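Local structure of LINE-1 retrotransposable element ORF1 protein (Homo sapiens, 2W7A) at residues L6-V11 against N24-I29; I29-E32 against L37-Q40; R50-Q53 against R58-T61. The protein binds single-stranded RNA and DNA, acts as a nucleic acid chaperone and is essential for retrotransposition of LINE-1 elements. One frame throughout, in Å; residues are numbered along the deposited sequence. Where two conformers were deposited one is given.

Interaction 1 (L6-V11 against N24-I29)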
# COMPACT_ATOMS: atom_id res chain seq x y z
N LEU A 6 3.40 -5.56 3.73
CA LEU A 6 2.18 -5.90 3.05
C LEU A 6 2.26 -5.59 1.59
O LEU A 6 3.18 -4.88 1.15
CB LEU A 6 0.99 -5.26 3.68
CG LEU A 6 0.81 -3.80 3.71
CD1 LEU A 6 0.49 -3.18 2.37
CD2 LEU A 6 -0.37 -3.43 4.68
N ARG A 7 1.33 -6.17 0.84
CA ARG A 7 1.18 -5.93 -0.58
C ARG A 7 -0.04 -5.05 -0.81
O ARG A 7 -1.13 -5.32 -0.33
CB ARG A 7 0.99 -7.26 -1.35
CG ARG A 7 2.24 -8.08 -1.46
CD ARG A 7 2.01 -9.49 -2.07
NE ARG A 7 3.28 -10.21 -2.09
CZ ARG A 7 4.17 -10.20 -3.08
NH1 ARG A 7 3.94 -9.57 -4.22
NH2 ARG A 7 5.30 -10.88 -2.96
N LEU A 8 0.15 -4.03 -1.62
CA LEU A 8 -0.88 -3.12 -2.10
C LEU A 8 -1.11 -3.49 -3.56
O LEU A 8 -0.20 -3.38 -4.40
CB LEU A 8 -0.40 -1.70 -1.92
CG LEU A 8 -1.08 -0.57 -2.58
CD1 LEU A 8 -2.58 -0.54 -2.25
CD2 LEU A 8 -0.34 0.73 -2.12
N ILE A 9 -2.32 -3.92 -3.85
CA ILE A 9 -2.68 -4.54 -5.14
C ILE A 9 -3.67 -3.66 -5.89
O ILE A 9 -4.60 -3.12 -5.27
CB ILE A 9 -3.31 -5.93 -4.89
CG1 ILE A 9 -2.30 -6.83 -4.19
CG2 ILE A 9 -3.87 -6.51 -6.17
CD1 ILE A 9 -2.84 -8.21 -3.82
N GLY A 10 -3.47 -3.49 -7.20
CA GLY A 10 -4.40 -2.73 -8.03
C GLY A 10 -4.16 -1.26 -8.27
O GLY A 10 -5.00 -0.61 -8.85
N VAL A 11 -3.00 -0.72 -7.86
CA VAL A 11 -2.68 0.66 -8.08
C VAL A 11 -2.15 0.79 -9.51
O VAL A 11 -1.20 0.14 -9.86
CB VAL A 11 -1.65 1.18 -7.08
CG1 VAL A 11 -1.30 2.64 -7.35
CG2 VAL A 11 -2.15 0.95 -5.63
N ASN A 24 3.24 9.56 -1.18
CA ASN A 24 1.98 10.31 -1.16
C ASN A 24 0.77 9.39 -1.36
O ASN A 24 -0.29 9.56 -0.75
CB ASN A 24 2.00 11.43 -2.22
CG ASN A 24 2.96 12.55 -1.90
OD1 ASN A 24 3.52 12.63 -0.78
ND2 ASN A 24 3.20 13.41 -2.87
N THR A 25 0.93 8.37 -2.21
CA THR A 25 -0.10 7.38 -2.45
C THR A 25 -0.45 6.65 -1.15
O THR A 25 -1.62 6.46 -0.84
CB THR A 25 0.34 6.37 -3.52
OG1 THR A 25 0.47 7.06 -4.75
CG2 THR A 25 -0.64 5.18 -3.69
N LEU A 26 0.53 6.24 -0.39
CA LEU A 26 0.25 5.52 0.85
C LEU A 26 -0.48 6.44 1.84
O LEU A 26 -1.46 6.02 2.49
CB LEU A 26 1.52 4.91 1.49
CG LEU A 26 1.45 3.44 1.89
CD1 LEU A 26 0.47 3.15 3.00
CD2 LEU A 26 1.12 2.57 0.67
N GLN A 27 -0.01 7.67 1.94
CA GLN A 27 -0.69 8.60 2.83
C GLN A 27 -2.12 8.86 2.34
O GLN A 27 -3.03 8.95 3.17
CB GLN A 27 0.12 9.87 3.01
CG GLN A 27 -0.54 10.91 3.93
CD GLN A 27 -0.59 10.50 5.39
OE1 GLN A 27 0.10 9.55 5.81
NE2 GLN A 27 -1.44 11.19 6.18
N ASP A 28 -2.33 8.92 1.04
CA ASP A 28 -3.68 9.11 0.46
C ASP A 28 -4.57 7.91 0.85
O ASP A 28 -5.72 8.09 1.22
CB ASP A 28 -3.64 9.33 -1.05
CG ASP A 28 -3.09 10.69 -1.44
OD1 ASP A 28 -2.98 11.59 -0.58
OD2 ASP A 28 -2.78 10.84 -2.65
N ILE A 29 -3.99 6.71 0.86
CA ILE A 29 -4.77 5.53 1.20
C ILE A 29 -5.18 5.56 2.67
O ILE A 29 -6.34 5.29 3.03
CB ILE A 29 -4.01 4.20 0.87
CG1 ILE A 29 -3.94 4.08 -0.66
CG2 ILE A 29 -4.69 3.00 1.49
CD1 ILE A 29 -2.90 3.00 -1.13
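With chi1 at 166°, Leu8 throws its CG to the side opposite its backbone N, out from the strand toward the helix. Ile29 answers with CG1 beside its own N (chi1 -70°) and an extended outer bond (chi2 165°), which carries CD1 forward, and the two side chains meet tip to tip. CD1 of Ile29 lies 3.6 Å from CD2 of Leu8 and 3.7 Å from CD1 of Leu8, so this one methyl meets both branches of the leucine. The chain is the central RRM domain of the longer ORF1p, and this is the packing of its first strand, 5-9 in the middle of the antiparallel sheet, against its first helix, 19-33. Leu26, one turn back on that helix, slides past Leu8 in the opposite direction. In the conformer described, CD2 of Leu26 comes to 3.6 Å from CD2 of Leu8; a second conformer was modelled, so this touch is less certain. Ile95 and Leu97 of strand 93-99 also touch Leu8, and Val67 of strand 64-69 touches Leu26. Arg7 forms a salt bridge with Asp100 and a hydrogen bond with ND1 of His64.

Interaction 2 (I29-E32 against L37-Q40)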
# COMPACT_ATOMS: atom_id res chain seq x y z
N ILE A 29 -3.99 6.71 0.86
CA ILE A 29 -4.77 5.53 1.20
C ILE A 29 -5.18 5.56 2.67
O ILE A 29 -6.34 5.29 3.03
CB ILE A 29 -4.01 4.20 0.87
CG1 ILE A 29 -3.94 4.08 -0.66
CG2 ILE A 29 -4.69 3.00 1.49
CD1 ILE A 29 -2.90 3.00 -1.13
N ILE A 30 -4.26 5.96 3.51
CA ILE A 30 -4.56 6.03 4.93
C ILE A 30 -5.65 7.09 5.20
O ILE A 30 -6.63 6.88 5.93
CB ILE A 30 -3.29 6.32 5.73
CG1 ILE A 30 -2.31 5.16 5.63
CG2 ILE A 30 -3.63 6.64 7.18
CD1 ILE A 30 -0.93 5.46 6.15
N GLN A 31 -5.50 8.26 4.60
CA GLN A 31 -6.45 9.34 4.80
C GLN A 31 -7.82 9.05 4.21
O GLN A 31 -8.84 9.49 4.78
CB GLN A 31 -5.88 10.64 4.25
CG GLN A 31 -4.65 11.10 5.01
CD GLN A 31 -4.06 12.45 4.52
OE1 GLN A 31 -3.12 12.94 5.19
NE2 GLN A 31 -4.55 13.01 3.46
N GLU A 32 -7.86 8.30 3.11
CA GLU A 32 -9.14 7.98 2.46
C GLU A 32 -9.93 6.90 3.19
O GLU A 32 -11.17 6.88 3.05
CB GLU A 32 -8.90 7.61 0.99
CG GLU A 32 -10.12 7.44 0.13
CD GLU A 32 -9.82 7.40 -1.39
OE1 GLU A 32 -8.70 7.88 -1.83
OE2 GLU A 32 -10.72 6.90 -2.14
N LEU A 37 -6.12 5.98 12.16
CA LEU A 37 -4.71 5.94 11.84
C LEU A 37 -4.22 7.30 11.27
O LEU A 37 -3.14 7.78 11.62
CB LEU A 37 -4.47 4.80 10.84
CG LEU A 37 -4.63 3.37 11.29
CD1 LEU A 37 -4.23 2.48 10.09
CD2 LEU A 37 -3.80 3.10 12.52
N ALA A 38 -5.04 7.96 10.45
CA ALA A 38 -4.66 9.25 9.88
C ALA A 38 -4.46 10.32 10.98
O ALA A 38 -3.52 11.11 10.96
CB ALA A 38 -5.74 9.70 8.89
N ARG A 39 -5.36 10.31 11.97
CA ARG A 39 -5.33 11.30 13.02
C ARG A 39 -4.09 11.10 13.86
O ARG A 39 -3.46 12.08 14.29
CB ARG A 39 -6.59 11.19 13.87
CG ARG A 39 -6.63 12.16 15.02
CD ARG A 39 -7.84 11.88 15.88
NE ARG A 39 -7.70 12.62 17.14
CZ ARG A 39 -7.94 13.91 17.25
NH1 ARG A 39 -8.35 14.62 16.22
NH2 ARG A 39 -7.75 14.51 18.42
N GLN A 40 -3.76 9.83 14.11
CA GLN A 40 -2.66 9.51 15.04
C GLN A 40 -1.32 9.74 14.40
O GLN A 40 -0.33 10.12 15.08
CB GLN A 40 -2.79 8.09 15.56
CG GLN A 40 -3.97 7.92 16.55
CD GLN A 40 -3.85 8.75 17.84
OE1 GLN A 40 -4.48 9.80 17.98
NE2 GLN A 40 -3.06 8.24 18.79
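Ile30 and Ala38 make the main apolar contact between helix 19-33 and the short helix 35-40. The chi1 of Ile30, -66°, sets CG1 beside the backbone N and CG2 anti to it, and CG2 is the branch that meets helix 35-40. CG2 lies 4.1 Å from CB of Ala38, but its closest approach is to the backbone, 3.8 Å from N of Ala38. The methyl therefore rests on the main chain at Ala38 as well as on its small side chain. CG2 of Ile30 also comes within 4.2 Å of CB of Leu37, touching that leucine at its base. Ala38 CB also sits 4.2 Å from CA of Gln31, and CG of Gln31 approaches CB of Ala38 to 4.3 Å. The backbones come close here, the CA atoms of Gln31 and Ala38 being 5.4 Å apart, consistent with Ala38 carrying only a methyl.

In the RRM fold, helix 19-33 is the first of the two main helices behind the sheet, and 35-40 is a short helix on the way to the second strand. Leu37 extends the apolar contacts to the other main helix, 72-85, where it touches Met74, Lys77 and Met78.

The polar bonds run along helix 19-33 or to other parts of the chain. Gln31 is exposed, and its OE1 takes a hydrogen bond from NE2 of Gln27, one turn earlier. Glu32 points away from helix 35-40. Its carboxylate is gripped by three bonds, with OE1 receiving Lys91 N, and OE2 bonded to Gly92 N and Thr89 OG1, which ties the end of helix 19-33 to strand 88-90 and the link that follows it.

Interaction 3 (R50-Q53 against R58-T61)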
# COMPACT_ATOMS: atom_id res chain seq x y z
N ARG A 50 7.45 -0.79 -6.00
CA ARG A 50 6.89 -1.80 -6.89
C ARG A 50 7.76 -3.03 -6.90
O ARG A 50 8.99 -2.92 -6.75
CB ARG A 50 6.76 -1.28 -8.30
CG ARG A 50 5.83 -0.11 -8.45
CD ARG A 50 4.40 -0.51 -8.75
NE ARG A 50 3.58 0.67 -8.87
CZ ARG A 50 2.29 0.70 -9.15
NH1 ARG A 50 1.63 -0.43 -9.34
NH2 ARG A 50 1.67 1.87 -9.29
N THR A 51 7.13 -4.20 -7.09
CA THR A 51 7.87 -5.45 -7.21
C THR A 51 7.38 -6.22 -8.43
O THR A 51 6.20 -6.28 -8.65
CB THR A 51 7.77 -6.31 -5.92
OG1 THR A 51 8.66 -7.45 -6.02
CG2 THR A 51 6.37 -6.77 -5.65
N PRO A 52 8.29 -6.80 -9.24
CA PRO A 52 9.71 -6.58 -9.20
C PRO A 52 10.11 -5.18 -9.67
O PRO A 52 9.28 -4.35 -10.09
CB PRO A 52 10.27 -7.64 -10.17
CG PRO A 52 9.22 -7.84 -11.13
CD PRO A 52 7.91 -7.59 -10.41
N GLN A 53 11.40 -4.90 -9.66
CA GLN A 53 11.90 -3.59 -9.99
C GLN A 53 11.73 -3.25 -11.45
O GLN A 53 11.69 -2.09 -11.81
CB GLN A 53 13.39 -3.49 -9.55
CG GLN A 53 14.10 -2.22 -9.97
CD GLN A 53 15.59 -2.38 -9.91
OE1 GLN A 53 16.29 -2.15 -10.92
NE2 GLN A 53 16.09 -2.83 -8.76
N ARG A 58 6.65 -9.41 -20.74
CA ARG A 58 5.65 -10.48 -20.54
C ARG A 58 4.52 -10.11 -19.59
O ARG A 58 3.43 -10.70 -19.66
CB ARG A 58 6.33 -11.74 -19.99
CG ARG A 58 7.35 -12.35 -20.94
CD ARG A 58 8.10 -13.48 -20.26
NE ARG A 58 9.16 -12.95 -19.40
CZ ARG A 58 9.17 -13.00 -18.06
NH1 ARG A 58 8.18 -13.56 -17.37
NH2 ARG A 58 10.21 -12.46 -17.40
N ARG A 59 4.78 -9.17 -18.69
CA ARG A 59 3.80 -8.79 -17.68
C ARG A 59 2.48 -8.29 -18.29
O ARG A 59 2.46 -7.52 -19.27
CB ARG A 59 4.41 -7.71 -16.76
CG ARG A 59 3.47 -7.09 -15.78
CD ARG A 59 4.24 -6.33 -14.66
NE ARG A 59 4.89 -7.27 -13.74
CZ ARG A 59 4.25 -7.92 -12.78
NH1 ARG A 59 2.97 -7.71 -12.55
NH2 ARG A 59 4.90 -8.77 -12.01
N ALA A 60 1.38 -8.72 -17.64
CA ALA A 60 0.03 -8.40 -18.11
C ALA A 60 -0.76 -7.51 -17.15
O ALA A 60 -1.85 -7.08 -17.50
CB ALA A 60 -0.77 -9.70 -18.33
N THR A 61 -0.25 -7.30 -15.96
CA THR A 61 -0.99 -6.68 -14.86
C THR A 61 -0.09 -5.73 -14.07
O THR A 61 1.12 -5.91 -14.06
CB THR A 61 -1.52 -7.76 -13.93
OG1 THR A 61 -0.44 -8.54 -13.40
CG2 THR A 61 -2.53 -8.68 -14.66
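Arg59 reaches across to Pro52 from the far side of the loop that joins strands 45-51 and 64-69. At the start of segment 58-61, the backbone N of Arg58 and that of Arg59 both hydrogen-bond OG of Ser56. The side chain of Arg59 then leaves the backbone extended and bends at chi3 (-72°), bringing the guanidinium up to the proline. NH2 of Arg59 comes to 3.6 Å from CD of Pro52, meeting it obliquely and from the opposite direction. The same NH2 is 4.4 Å from O of Thr51, too long for a hydrogen bond. Pro52 itself follows a cis peptide bond, and its carbonyl O is bonded by NH1 of Arg63.

Beyond Ala60, Thr61 offers its backbone O to the firm bond of the group: NH1 of Arg59 donates to O of Thr61 over 3.0 Å, nearly straight at 168°. The acceptor lies in the guanidinium plane, while the donor stands 44° out of the carbonyl plane. An alanine here takes the NH1 donor from Thr61 O and the neighbour from Pro52 CD, and the 58-61 backbone would probably be freer to move.

The loop between the second and third strands often helps to bind RNA in RRM domains, and the arginines gathered here are consistent with such a role. The directed Arg59–Thr61 bond is local to 58-61 and fixes the guanidinium there, while across to Pro52 there is only van der Waals contact.

In the fold
Interaction 1 lies in the core and packs strand 5-9 of the sheet against helix 19-33 through buried apolar side chains alone. Interaction 2 uses the same helix further along and is only partly buried, the centres of the two contacts lying about 12 Å apart; Ile29 belongs to both but touches only in interaction 1, and in interaction 2 a methyl-to-backbone contact borders an exposed glutamine. Interaction 3 is a surface contact across the centre of the chain from interaction 2, their centres about 28 Å apart, where a charged side chain replaces the packed methyls. It is joined to interaction 1: both reach the same sheet, and NH1 of Arg50 probably hydrogen-bonds O of Val11.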